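Local coordinates for protein alpha-1,2-Mannosidase (Trichoderma reesei, PDB 1HCU) that probably trims alpha-1,2-linked mannose residues from high-mannose N-glycans as a calcium-dependent glycosyl hydrolase of family 47, at residues T25-Y30 and S56-G61; T139-L144 and P195-L200; D274-H279 and I329-K334; P386-R391 and D423-G428; D412-A417 and L463-E468. All coordinates share one frame; numbering follows the deposited sequence.

The five contacts join neighbouring elements of one catalytic domain, the (alpha/alpha)7 barrel of family 47. Contacts 4 and 5 share helix 408-425, with centres about 19 Å apart. Contact 1 is also near contact 4, with nearest atoms about 5 Å apart but not touching, whereas contacts 2 and 4 lie on opposite sides of the chain's centre, their centres about 36 Å apart. Contact 4 comes closest to the predicted catalytic residues: the side chain of Y388 is about 6 Å from that of E353 and about 13 Å from the bound calcium ion. In contact 3, T276 is about 11 Å from D245, side chain to side chain. Contacts 1, 2 and 5 lie away from these sites.

Contact 1 of 5, residues T25-Y30 and S56-G61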
# COMPACT_ATOMS: atom_id res chain seq x y z
N THR A 25 -16.73 0.46 14.64
CA THR A 25 -17.43 -0.82 14.52
C THR A 25 -16.44 -1.96 14.26
O THR A 25 -16.41 -2.97 14.97
CB THR A 25 -18.46 -0.74 13.37
OG1 THR A 25 -19.41 0.30 13.66
CG2 THR A 25 -19.18 -2.05 13.19
N SER A 26 -15.61 -1.78 13.23
CA SER A 26 -14.59 -2.76 12.86
C SER A 26 -13.69 -3.09 14.06
O SER A 26 -13.39 -4.26 14.31
CB SER A 26 -13.75 -2.20 11.71
OG SER A 26 -14.58 -1.81 10.62
N TRP A 27 -13.29 -2.07 14.80
CA TRP A 27 -12.44 -2.30 15.97
C TRP A 27 -13.13 -3.09 17.08
O TRP A 27 -12.58 -4.07 17.57
CB TRP A 27 -11.93 -0.98 16.55
CG TRP A 27 -11.15 -1.21 17.81
CD1 TRP A 27 -11.59 -1.01 19.10
CD2 TRP A 27 -9.84 -1.77 17.92
NE1 TRP A 27 -10.63 -1.42 19.99
CE2 TRP A 27 -9.55 -1.89 19.30
CE3 TRP A 27 -8.89 -2.19 16.98
CZ2 TRP A 27 -8.34 -2.42 19.76
CZ3 TRP A 27 -7.68 -2.72 17.45
CH2 TRP A 27 -7.42 -2.83 18.82
N ASN A 28 -14.33 -2.65 17.47
CA ASN A 28 -15.10 -3.33 18.51
C ASN A 28 -15.19 -4.82 18.19
O ASN A 28 -14.90 -5.68 19.03
CB ASN A 28 -16.52 -2.77 18.60
CG ASN A 28 -16.58 -1.34 19.11
OD1 ASN A 28 -17.62 -0.70 19.06
ND2 ASN A 28 -15.46 -0.85 19.63
N ALA A 29 -15.60 -5.12 16.96
CA ALA A 29 -15.74 -6.49 16.54
C ALA A 29 -14.39 -7.21 16.61
O ALA A 29 -14.31 -8.33 17.12
CB ALA A 29 -16.30 -6.55 15.12
N TYR A 30 -13.34 -6.58 16.10
CA TYR A 30 -12.02 -7.21 16.14
C TYR A 30 -11.53 -7.42 17.57
O TYR A 30 -11.01 -8.48 17.90
CB TYR A 30 -10.99 -6.37 15.36
CG TYR A 30 -9.55 -6.76 15.67
CD1 TYR A 30 -8.78 -6.02 16.56
CD2 TYR A 30 -9.00 -7.92 15.13
CE1 TYR A 30 -7.49 -6.43 16.92
CE2 TYR A 30 -7.71 -8.34 15.48
CZ TYR A 30 -6.97 -7.60 16.38
OH TYR A 30 -5.72 -8.03 16.76
N SER A 56 -1.59 -8.56 13.88
CA SER A 56 -1.61 -7.73 12.69
C SER A 56 -2.60 -6.55 12.73
O SER A 56 -2.18 -5.39 12.68
CB SER A 56 -1.89 -8.62 11.47
OG SER A 56 -1.69 -7.92 10.26
N SER A 57 -3.89 -6.84 12.81
CA SER A 57 -4.91 -5.78 12.84
C SER A 57 -4.70 -4.73 13.93
O SER A 57 -4.99 -3.55 13.72
CB SER A 57 -6.31 -6.37 12.96
OG SER A 57 -6.67 -7.09 11.80
N ALA A 58 -4.22 -5.13 15.10
CA ALA A 58 -4.01 -4.17 16.18
C ALA A 58 -2.89 -3.17 15.87
O ALA A 58 -3.03 -1.98 16.11
CB ALA A 58 -3.70 -4.90 17.50
N ILE A 59 -1.79 -3.66 15.31
CA ILE A 59 -0.65 -2.80 14.98
C ILE A 59 -0.93 -1.94 13.75
O ILE A 59 -0.61 -0.75 13.73
CB ILE A 59 0.62 -3.65 14.73
CG1 ILE A 59 0.89 -4.55 15.94
CG2 ILE A 59 1.81 -2.74 14.46
CD1 ILE A 59 1.08 -3.80 17.25
N ASP A 60 -1.53 -2.55 12.74
CA ASP A 60 -1.86 -1.86 11.50
C ASP A 60 -2.88 -0.73 11.71
O ASP A 60 -2.84 0.28 11.01
CB ASP A 60 -2.39 -2.88 10.49
CG ASP A 60 -1.59 -2.88 9.20
OD1 ASP A 60 -0.47 -2.34 9.19
OD2 ASP A 60 -2.09 -3.43 8.19
N GLY A 61 -3.79 -0.89 12.67
CA GLY A 61 -4.80 0.13 12.91
C GLY A 61 -4.43 1.19 13.95
O GLY A 61 -5.09 2.23 14.05
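W27 is the first residue of helix 13-33 to meet helix 56-67 here. Its CG stands anti to the backbone N (chi1 175°), which sends the indole across the gap with the rim of its six-membered ring leading. CZ3 of W27 lies 4.1 Å from CA of A58, and that CA is at the ring edge, close to the indole plane; CH2 makes a looser approach to the A58 methyl. Almost one turn later Y30 contributes the larger contact. One face of its ring receives CB of S57, which sits 3.7 Å from the ring centroid in a CH-pi contact, 20° off the normal. The carbon is displaced toward the rim, and its nearest ring atom is CE2 of Y30, 3.5 Å from CB of S57. Beyond this the phenol ends beside A58, where OH of Y30 comes within 3.8 Å of the A58 CB. No hydrogen bond links the two segments. Instead the polar ends turn to the chain connecting the two helices: Y30 OH bonds to the carbonyl of H37, and S57 OG to that of D38. F454 of helix 451-465 also packs on Y30, so the aromatic side chain is shared among three helices. The segment axes approach to 11.3 Å and run roughly antiparallel, at 148°, consistent with two consecutive helices of the (alpha/alpha)7 barrel of family 47 mannosidases.

Contact 2 of 5, residues T139-L144 and P195-L200; sequences TLANGL and PQYAQL
Y197 of helix 196-209 reaches over to A141 and N142 near the C-terminal end of helix 127-144, joining two helices of the (alpha/alpha)7 barrel. The tighter side is apolar and buried. There the A141 methyl meets the Y197 ring obliquely, 4.1 Å from CE1, and L188 of helix 182-192 packs against both residues, with S189 also on the tyrosine. The other side is looser and nearer to solvent: N142 and Q196 are partly exposed, and Q196 makes no close contact with 139-144 but reaches K145, just beyond the end of helix 127-144, with its OE1. Between the two zones lies the phenol hydroxyl. With CG of Y197 anti to the carbonyl carbon (chi1 -53°), the ring leans across the gap and brings its OH to the N142 amide. The hydroxyl is held twice, giving its hydrogen to N142 and accepting one from NE2 of Q138, a turn earlier on helix 127-144. The asparagine amide is turned obliquely to the phenol plane, but its oxygen lies at the ring edge, in plane. Y197 OH donates to N142 OD1 over 2.8 Å, meeting the C=O at 120° and tilted 30° from the carbonyl plane.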
# COMPACT_ATOMS: atom_id res chain seq x y z
N THR A 139 13.60 -4.78 17.97
CA THR A 139 13.66 -6.21 18.29
C THR A 139 13.24 -7.02 17.06
O THR A 139 13.90 -8.01 16.71
CB THR A 139 12.73 -6.56 19.49
OG1 THR A 139 13.21 -5.92 20.68
CG2 THR A 139 12.68 -8.07 19.72
N LEU A 140 12.16 -6.61 16.41
CA LEU A 140 11.66 -7.29 15.22
C LEU A 140 12.72 -7.24 14.13
O LEU A 140 13.07 -8.26 13.52
CB LEU A 140 10.40 -6.59 14.69
CG LEU A 140 9.24 -7.40 14.11
CD1 LEU A 140 8.35 -6.47 13.28
CD2 LEU A 140 9.73 -8.55 13.25
N ALA A 141 13.24 -6.05 13.87
CA ALA A 141 14.24 -5.87 12.83
C ALA A 141 15.51 -6.69 13.09
O ALA A 141 16.14 -7.15 12.15
CB ALA A 141 14.60 -4.40 12.69
N ASN A 142 15.87 -6.87 14.36
CA ASN A 142 17.07 -7.64 14.66
C ASN A 142 16.92 -9.10 14.25
O ASN A 142 17.92 -9.81 14.10
CB ASN A 142 17.44 -7.52 16.14
CG ASN A 142 18.14 -6.20 16.45
OD1 ASN A 142 18.89 -5.68 15.63
ND2 ASN A 142 17.90 -5.67 17.64
N GLY A 143 15.69 -9.55 14.07
CA GLY A 143 15.48 -10.92 13.66
C GLY A 143 15.34 -10.96 12.15
O GLY A 143 15.88 -11.83 11.47
N LEU A 144 14.62 -9.98 11.63
CA LEU A 144 14.38 -9.88 10.21
C LEU A 144 15.69 -9.68 9.43
O LEU A 144 15.83 -10.16 8.31
CB LEU A 144 13.43 -8.71 9.93
CG LEU A 144 11.97 -8.96 9.50
CD1 LEU A 144 11.39 -10.23 10.08
CD2 LEU A 144 11.18 -7.74 9.93
N PRO A 195 23.28 2.58 12.30
CA PRO A 195 23.35 2.63 10.84
C PRO A 195 23.17 1.32 10.09
O PRO A 195 22.84 1.32 8.89
CB PRO A 195 24.74 3.24 10.58
CG PRO A 195 25.00 4.05 11.81
CD PRO A 195 24.52 3.11 12.89
N GLN A 196 23.39 0.20 10.77
CA GLN A 196 23.27 -1.12 10.16
C GLN A 196 21.95 -1.33 9.37
O GLN A 196 21.98 -1.75 8.22
CB GLN A 196 23.42 -2.22 11.23
CG GLN A 196 23.44 -3.66 10.68
CD GLN A 196 23.21 -4.75 11.77
OE1 GLN A 196 23.29 -5.95 11.47
NE2 GLN A 196 22.91 -4.33 13.00
N TYR A 197 20.81 -1.01 9.98
CA TYR A 197 19.52 -1.21 9.33
C TYR A 197 19.44 -0.58 7.94
O TYR A 197 19.12 -1.27 6.97
CB TYR A 197 18.39 -0.69 10.23
CG TYR A 197 18.45 -1.27 11.62
CD1 TYR A 197 18.37 -2.65 11.83
CD2 TYR A 197 18.68 -0.45 12.73
CE1 TYR A 197 18.53 -3.20 13.10
CE2 TYR A 197 18.84 -0.99 14.00
CZ TYR A 197 18.77 -2.36 14.18
OH TYR A 197 18.99 -2.91 15.42
N ALA A 198 19.75 0.71 7.85
CA ALA A 198 19.73 1.42 6.57
C ALA A 198 20.74 0.83 5.58
O ALA A 198 20.43 0.66 4.39
CB ALA A 198 20.04 2.90 6.79
N GLN A 199 21.93 0.50 6.07
CA GLN A 199 22.99 -0.06 5.24
C GLN A 199 22.54 -1.34 4.54
O GLN A 199 22.79 -1.54 3.35
CB GLN A 199 24.23 -0.35 6.09
CG GLN A 199 25.00 0.90 6.48
CD GLN A 199 26.04 0.67 7.58
OE1 GLN A 199 26.81 1.57 7.92
NE2 GLN A 199 26.04 -0.54 8.15
N LEU A 200 21.89 -2.21 5.29
CA LEU A 200 21.40 -3.47 4.78
C LEU A 200 20.34 -3.29 3.70
O LEU A 200 20.44 -3.86 2.62
CB LEU A 200 20.82 -4.30 5.93
CG LEU A 200 21.67 -5.43 6.53
CD1 LEU A 200 23.15 -5.24 6.21
CD2 LEU A 200 21.42 -5.48 8.04

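Contact 3 of 5, residues D274-H279 and I329-K334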
# COMPACT_ATOMS: atom_id res chain seq x y z
N ASP A 274 8.47 8.44 -16.76
CA ASP A 274 8.44 8.87 -18.15
C ASP A 274 8.23 7.68 -19.08
O ASP A 274 7.50 7.78 -20.06
CB ASP A 274 9.73 9.61 -18.50
CG ASP A 274 9.84 10.95 -17.79
OD1 ASP A 274 8.79 11.50 -17.38
OD2 ASP A 274 10.97 11.48 -17.65
N SER A 275 8.84 6.55 -18.76
CA SER A 275 8.67 5.36 -19.58
C SER A 275 7.27 4.75 -19.49
O SER A 275 6.77 4.25 -20.49
CB SER A 275 9.72 4.30 -19.23
OG SER A 275 10.98 4.64 -19.75
N THR A 276 6.63 4.78 -18.33
CA THR A 276 5.29 4.19 -18.27
C THR A 276 4.29 5.11 -18.94
O THR A 276 3.29 4.66 -19.48
CB THR A 276 4.84 3.87 -16.81
OG1 THR A 276 4.11 4.97 -16.26
CG2 THR A 276 6.04 3.57 -15.95
N ILE A 277 4.58 6.41 -18.93
CA ILE A 277 3.71 7.38 -19.56
C ILE A 277 3.77 7.25 -21.08
O ILE A 277 2.74 7.34 -21.75
CB ILE A 277 4.09 8.82 -19.16
CG1 ILE A 277 3.70 9.07 -17.70
CG2 ILE A 277 3.37 9.83 -20.06
CD1 ILE A 277 4.02 10.46 -17.21
N GLY A 278 4.96 7.04 -21.62
CA GLY A 278 5.10 6.92 -23.06
C GLY A 278 4.90 5.52 -23.62
O GLY A 278 4.70 5.35 -24.82
N HIS A 279 4.91 4.50 -22.76
CA HIS A 279 4.79 3.13 -23.24
C HIS A 279 3.76 2.23 -22.54
O HIS A 279 3.25 1.30 -23.15
CB HIS A 279 6.16 2.46 -23.17
CG HIS A 279 7.25 3.24 -23.84
ND1 HIS A 279 7.32 3.39 -25.21
CD2 HIS A 279 8.31 3.90 -23.33
CE1 HIS A 279 8.39 4.11 -25.51
NE2 HIS A 279 9.00 4.44 -24.39
N ILE A 329 1.52 15.30 -12.35
CA ILE A 329 0.26 15.53 -11.67
C ILE A 329 -0.90 15.25 -12.63
O ILE A 329 -1.83 14.52 -12.28
CB ILE A 329 0.16 16.98 -11.13
CG1 ILE A 329 1.25 17.22 -10.07
CG2 ILE A 329 -1.23 17.22 -10.56
CD1 ILE A 329 1.29 18.62 -9.49
N ASP A 330 -0.84 15.80 -13.84
CA ASP A 330 -1.90 15.56 -14.83
C ASP A 330 -2.09 14.07 -15.10
O ASP A 330 -3.22 13.58 -15.16
CB ASP A 330 -1.59 16.24 -16.17
CG ASP A 330 -1.55 17.75 -16.07
OD1 ASP A 330 -2.11 18.30 -15.10
OD2 ASP A 330 -0.96 18.37 -16.98
N PHE A 331 -0.98 13.37 -15.29
CA PHE A 331 -1.05 11.94 -15.57
C PHE A 331 -1.64 11.19 -14.38
O PHE A 331 -2.47 10.31 -14.55
CB PHE A 331 0.35 11.39 -15.92
CG PHE A 331 0.33 9.97 -16.41
CD1 PHE A 331 0.73 8.93 -15.58
CD2 PHE A 331 -0.15 9.67 -17.68
CE1 PHE A 331 0.65 7.61 -16.01
CE2 PHE A 331 -0.23 8.34 -18.12
CZ PHE A 331 0.17 7.31 -17.28
N GLY A 332 -1.24 11.58 -13.17
CA GLY A 332 -1.78 10.94 -11.98
C GLY A 332 -3.28 11.17 -11.83
O GLY A 332 -4.02 10.26 -11.45
N ILE A 333 -3.74 12.38 -12.14
CA ILE A 333 -5.16 12.72 -12.05
C ILE A 333 -5.97 11.85 -13.02
O ILE A 333 -7.05 11.37 -12.69
CB ILE A 333 -5.41 14.22 -12.42
CG1 ILE A 333 -4.82 15.13 -11.34
CG2 ILE A 333 -6.90 14.49 -12.55
CD1 ILE A 333 -5.37 14.86 -9.95
N LYS A 334 -5.42 11.65 -14.21
CA LYS A 334 -6.06 10.84 -15.24
C LYS A 334 -6.15 9.39 -14.76
O LYS A 334 -7.15 8.71 -14.97
CB LYS A 334 -5.26 10.92 -16.55
CG LYS A 334 -5.77 10.03 -17.68
CD LYS A 334 -7.24 10.31 -17.97
CE LYS A 334 -7.83 9.28 -18.91
NZ LYS A 334 -7.48 9.51 -20.34
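F331 of helix 326-344 lays its ring against I277 of helix 263-280, an apolar contact between two helices of the (alpha/alpha)7 barrel. The phenylalanine CG is anti to its own backbone N (chi1 -172°), and the ring is thereby thrown out from the helix toward its neighbour. Starting at the root, CB of F331 meets only the tip of the isoleucine in the facing segment, CD1 of I277, at 4.0 Å. At CG of F331 the partner is already a double one, with CG1 of I277 3.7 Å away and CD1 close behind. The next ring atom, CD1 of F331, also approaches I277 CG1 to 3.7 Å, while CD2 on the other flank is slightly farther from the same methylene. CE1 keeps CG1 of I277 as a neighbour and has the T276 hydroxyl oxygen obliquely placed at 4.4 Å, too loose to be more than a grazing contact. CE2 and CZ are each 4.0 Å from I277 CG1. The two side chains thus pass each other in opposite directions, the end of the isoleucine lying back toward the root of the phenylalanine. F316 of helix 312-323 joins the cluster, touching T276 and I277 and meeting the F331 ring with planes about 60° apart. A single methylene, I277 CG1, stands over the ring centre, 3.6 Å from the centroid and 8° off the normal, as a CH-pi contact.

Contact 4 of 5, residues P386-R391 and D423-G428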
# COMPACT_ATOMS: atom_id res chain seq x y z
N PRO A 386 -13.40 -10.84 -10.16
CA PRO A 386 -14.55 -10.17 -9.54
C PRO A 386 -14.54 -9.81 -8.06
O PRO A 386 -15.24 -8.88 -7.66
CB PRO A 386 -15.70 -11.12 -9.88
CG PRO A 386 -15.05 -12.46 -9.81
CD PRO A 386 -13.73 -12.24 -10.52
N TYR A 387 -13.76 -10.51 -7.25
CA TYR A 387 -13.77 -10.20 -5.83
C TYR A 387 -13.14 -8.87 -5.41
O TYR A 387 -12.43 -8.22 -6.18
CB TYR A 387 -13.14 -11.34 -5.03
CG TYR A 387 -11.76 -11.74 -5.48
CD1 TYR A 387 -11.58 -12.66 -6.52
CD2 TYR A 387 -10.63 -11.19 -4.89
CE1 TYR A 387 -10.29 -13.02 -6.95
CE2 TYR A 387 -9.35 -11.53 -5.31
CZ TYR A 387 -9.19 -12.45 -6.34
OH TYR A 387 -7.92 -12.76 -6.76
N TYR A 388 -13.44 -8.49 -4.18
CA TYR A 388 -12.93 -7.28 -3.54
C TYR A 388 -12.65 -7.64 -2.08
O TYR A 388 -13.53 -8.13 -1.36
CB TYR A 388 -13.96 -6.14 -3.60
CG TYR A 388 -13.52 -4.90 -2.85
CD1 TYR A 388 -12.44 -4.14 -3.29
CD2 TYR A 388 -14.15 -4.52 -1.67
CE1 TYR A 388 -12.00 -3.03 -2.57
CE2 TYR A 388 -13.72 -3.42 -0.94
CZ TYR A 388 -12.64 -2.67 -1.39
OH TYR A 388 -12.22 -1.58 -0.68
N ILE A 389 -11.41 -7.39 -1.63
CA ILE A 389 -11.05 -7.72 -0.26
C ILE A 389 -10.67 -6.52 0.58
O ILE A 389 -9.72 -6.57 1.37
CB ILE A 389 -9.92 -8.79 -0.21
CG1 ILE A 389 -8.61 -8.23 -0.77
CG2 ILE A 389 -10.32 -10.00 -1.04
CD1 ILE A 389 -7.45 -9.21 -0.66
N LEU A 390 -11.43 -5.45 0.41
CA LEU A 390 -11.23 -4.23 1.19
C LEU A 390 -9.92 -3.47 0.88
O LEU A 390 -9.37 -2.81 1.77
CB LEU A 390 -11.32 -4.57 2.68
CG LEU A 390 -12.58 -5.36 3.12
CD1 LEU A 390 -12.55 -5.69 4.60
CD2 LEU A 390 -13.82 -4.52 2.80
N ARG A 391 -9.44 -3.56 -0.36
CA ARG A 391 -8.20 -2.86 -0.72
C ARG A 391 -8.38 -1.35 -0.65
O ARG A 391 -9.49 -0.84 -0.69
CB ARG A 391 -7.71 -3.27 -2.11
CG ARG A 391 -7.15 -4.70 -2.13
CD ARG A 391 -6.41 -4.98 -3.41
NE ARG A 391 -6.01 -6.38 -3.57
CZ ARG A 391 -5.08 -7.01 -2.84
NH1 ARG A 391 -4.43 -6.38 -1.87
NH2 ARG A 391 -4.78 -8.28 -3.12
N ASP A 423 -21.92 -0.41 1.86
CA ASP A 423 -23.25 -0.94 1.57
C ASP A 423 -23.18 -2.41 1.16
O ASP A 423 -24.10 -3.18 1.45
CB ASP A 423 -23.95 -0.13 0.47
CG ASP A 423 -24.31 1.29 0.91
OD1 ASP A 423 -24.66 1.48 2.09
OD2 ASP A 423 -24.26 2.20 0.06
N ALA A 424 -22.10 -2.81 0.49
CA ALA A 424 -21.97 -4.19 0.05
C ALA A 424 -21.07 -5.03 0.96
O ALA A 424 -21.30 -6.23 1.12
CB ALA A 424 -21.46 -4.24 -1.38
N CYS A 425 -20.06 -4.41 1.56
CA CYS A 425 -19.14 -5.14 2.42
C CYS A 425 -19.56 -5.25 3.88
O CYS A 425 -18.99 -6.03 4.64
CB CYS A 425 -17.75 -4.53 2.30
SG CYS A 425 -17.07 -4.67 0.64
N ARG A 426 -20.57 -4.47 4.27
CA ARG A 426 -21.10 -4.52 5.62
C ARG A 426 -21.48 -6.00 5.80
O ARG A 426 -22.25 -6.54 5.02
CB ARG A 426 -22.34 -3.63 5.70
CG ARG A 426 -23.14 -3.64 7.01
CD ARG A 426 -22.44 -2.91 8.14
NE ARG A 426 -21.83 -3.86 9.07
CZ ARG A 426 -22.49 -4.56 9.98
NH1 ARG A 426 -23.80 -4.43 10.12
NH2 ARG A 426 -21.83 -5.42 10.75
N ALA A 427 -20.91 -6.66 6.81
CA ALA A 427 -21.21 -8.07 7.04
C ALA A 427 -20.99 -8.49 8.49
O ALA A 427 -20.02 -8.07 9.13
CB ALA A 427 -20.36 -8.95 6.13
N GLY A 428 -21.88 -9.32 9.01
CA GLY A 428 -21.76 -9.79 10.38
C GLY A 428 -21.48 -8.69 11.38
O GLY A 428 -22.24 -7.74 11.47
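C425, the last residue of helix 408-425, directs its thiol at Y388 and L390 in the loop that precedes helix 393-405. SG is anti to the carbonyl carbon (chi1 -63°) and faces both side chains at once. It meets the edge of the tyrosine, in the ring plane, 3.7 Å from CD2 of Y388 and slightly farther from CE2. The sulfur-aromatic contact is therefore edge-on, with SG of C425 4.9 Å from the Y388 ring centroid. Next to the tyrosine edge, the leucine methyl CD2 of L390 lies 3.9 Å from SG of C425 and also approaches its CB. At R426 the helix ends and the chain turns into the short strand 426-427, which pairs antiparallel with strand 430-431; R426 NE bonds back to the carbonyl of A430.

The chain just after 423-428 also ties the two segments together, since backbone hydrogen bonds join C425 to S432 and Y388 to I434. The tyrosine is also held by its own loop. The backbone N of L390 sits 3.3 Å above the Y388 ring plane, toward the rim, and Y388 OH donates to O of R391 over 2.8 Å, in the carbonyl plane and on a lone pair. This bond holds the loop folded around the ring, while R391 NE makes a salt bridge with OE2 of E353. C425 thus packs the end of helix 408-425 against a loop bordering the active site of the family 47 barrel, close to E353 and E393, a predicted proton donor and a second predicted catalytic residue.

Contact 5 of 5, residues D412-A417 and L463-E468; sequences DLAWEA and LIFAEE
CG2 of I464 covers one face of the F465 ring, and the W415 indole approaches the other with its edge, displaced beyond the rim. The I464 methyl stands 3.6 Å above the ring plane of F465, over its centre. The two aromatics form an offset edge-to-face pair with the planes at 86° and the centroid of the six-membered indole ring 5.7 Å from that of F465. CE3 of W415 leads this approach, lying 3.9 Å from CE2 of F465. At the tip of the phenyl ring, in its plane, is the backbone N of W415, 3.7 Å from CZ of F465. CB of W415 approaches the same CZ obliquely, so the end of the phenylalanine butts against the helix backbone.

Next to this pair A414 provides a small methyl surface. Its CB is 3.8 Å from CD1 of I464, and F465 CZ is a looser neighbour. CG1 of I464 is anti to the backbone N (chi1 -161°), which extends CD1 toward the alanine and leaves CG2 squeezed between the backbone N and the carbonyl carbon.

Polar groups meet at the margin: Q411 NE2 bonds to the carbonyl of I464, and R15 makes a cation-pi contact with W415 as well as a salt bridge with D412. The contact closes the end of helix 451-465 onto helix 408-425. Helix 13-33 lies against both aromatics, through A18 on W415 and A16 and V19 on F465, while Y399 and Y402 of helix 393-405 pack on I464.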
# COMPACT_ATOMS: atom_id res chain seq x y z
N ASP A 412 -16.20 13.89 -3.36
CA ASP A 412 -17.47 13.26 -3.72
C ASP A 412 -17.24 11.87 -4.29
O ASP A 412 -17.97 10.93 -3.98
CB ASP A 412 -18.24 14.12 -4.74
CG ASP A 412 -18.70 15.45 -4.15
OD1 ASP A 412 -18.95 16.39 -4.93
OD2 ASP A 412 -18.83 15.56 -2.91
N LEU A 413 -16.21 11.72 -5.13
CA LEU A 413 -15.90 10.42 -5.71
C LEU A 413 -15.51 9.45 -4.60
O LEU A 413 -15.99 8.32 -4.57
CB LEU A 413 -14.77 10.55 -6.73
CG LEU A 413 -15.10 11.45 -7.92
CD1 LEU A 413 -13.89 11.52 -8.84
CD2 LEU A 413 -16.33 10.93 -8.66
N ALA A 414 -14.64 9.89 -3.69
CA ALA A 414 -14.20 9.06 -2.58
C ALA A 414 -15.39 8.63 -1.74
O ALA A 414 -15.50 7.47 -1.31
CB ALA A 414 -13.20 9.81 -1.72
N TRP A 415 -16.30 9.58 -1.50
CA TRP A 415 -17.50 9.34 -0.72
C TRP A 415 -18.35 8.29 -1.41
O TRP A 415 -18.90 7.39 -0.77
CB TRP A 415 -18.30 10.64 -0.56
CG TRP A 415 -19.55 10.49 0.24
CD1 TRP A 415 -20.82 10.80 -0.16
CD2 TRP A 415 -19.66 9.98 1.57
NE1 TRP A 415 -21.71 10.52 0.85
CE2 TRP A 415 -21.03 10.01 1.92
CE3 TRP A 415 -18.74 9.50 2.51
CZ2 TRP A 415 -21.50 9.58 3.17
CZ3 TRP A 415 -19.20 9.07 3.75
CH2 TRP A 415 -20.57 9.11 4.07
N GLU A 416 -18.46 8.39 -2.73
CA GLU A 416 -19.22 7.41 -3.49
C GLU A 416 -18.54 6.06 -3.34
O GLU A 416 -19.21 5.02 -3.27
CB GLU A 416 -19.30 7.80 -4.96
CG GLU A 416 -20.22 8.98 -5.26
CD GLU A 416 -20.05 9.52 -6.67
OE1 GLU A 416 -19.87 8.70 -7.60
OE2 GLU A 416 -20.09 10.76 -6.84
N ALA A 417 -17.21 6.08 -3.27
CA ALA A 417 -16.42 4.85 -3.12
C ALA A 417 -16.63 4.23 -1.73
O ALA A 417 -16.94 3.04 -1.63
CB ALA A 417 -14.93 5.13 -3.36
N LEU A 463 -8.97 10.87 6.10
CA LEU A 463 -8.13 12.03 5.84
C LEU A 463 -8.63 12.93 4.72
O LEU A 463 -8.39 14.14 4.73
CB LEU A 463 -6.69 11.59 5.53
CG LEU A 463 -5.95 10.95 6.72
CD1 LEU A 463 -4.57 10.45 6.28
CD2 LEU A 463 -5.83 11.98 7.84
N ILE A 464 -9.34 12.36 3.75
CA ILE A 464 -9.84 13.18 2.67
C ILE A 464 -11.01 14.08 3.12
O ILE A 464 -11.30 15.09 2.48
CB ILE A 464 -10.22 12.30 1.45
CG1 ILE A 464 -10.29 13.17 0.19
CG2 ILE A 464 -11.51 11.56 1.70
CD1 ILE A 464 -10.42 12.38 -1.10
N PHE A 465 -11.66 13.72 4.23
CA PHE A 465 -12.78 14.50 4.77
C PHE A 465 -12.38 15.23 6.07
O PHE A 465 -13.05 16.17 6.51
CB PHE A 465 -13.99 13.59 5.08
CG PHE A 465 -14.48 12.77 3.89
CD1 PHE A 465 -14.89 13.40 2.71
CD2 PHE A 465 -14.53 11.38 3.96
CE1 PHE A 465 -15.35 12.66 1.63
CE2 PHE A 465 -14.99 10.62 2.88
CZ PHE A 465 -15.40 11.26 1.71
N ALA A 466 -11.26 14.80 6.66
CA ALA A 466 -10.75 15.35 7.92
C ALA A 466 -10.16 16.76 7.87
O ALA A 466 -9.98 17.34 6.80
CB ALA A 466 -9.72 14.39 8.52
N GLU A 467 -9.85 17.27 9.05
CA GLU A 467 -9.26 18.60 9.22
C GLU A 467 -7.77 18.55 8.90
O GLU A 467 -7.16 17.48 8.91
CB GLU A 467 -9.45 19.06 10.67
CG GLU A 467 -10.89 19.04 11.19
CD GLU A 467 -11.74 20.18 10.65
OE1 GLU A 467 -11.31 21.36 10.78
OE2 GLU A 467 -12.83 19.91 10.09
N GLU A 468 -7.19 19.71 8.63
CA GLU A 468 -5.77 19.80 8.31
C GLU A 468 -4.86 19.33 9.45
O GLU A 468 -5.22 19.41 10.62
CB GLU A 468 -5.40 21.24 7.95
CG GLU A 468 -5.71 21.63 6.53
CD GLU A 468 -5.05 20.71 5.52
OE1 GLU A 468 -3.86 20.35 5.70
OE2 GLU A 468 -5.73 20.34 4.53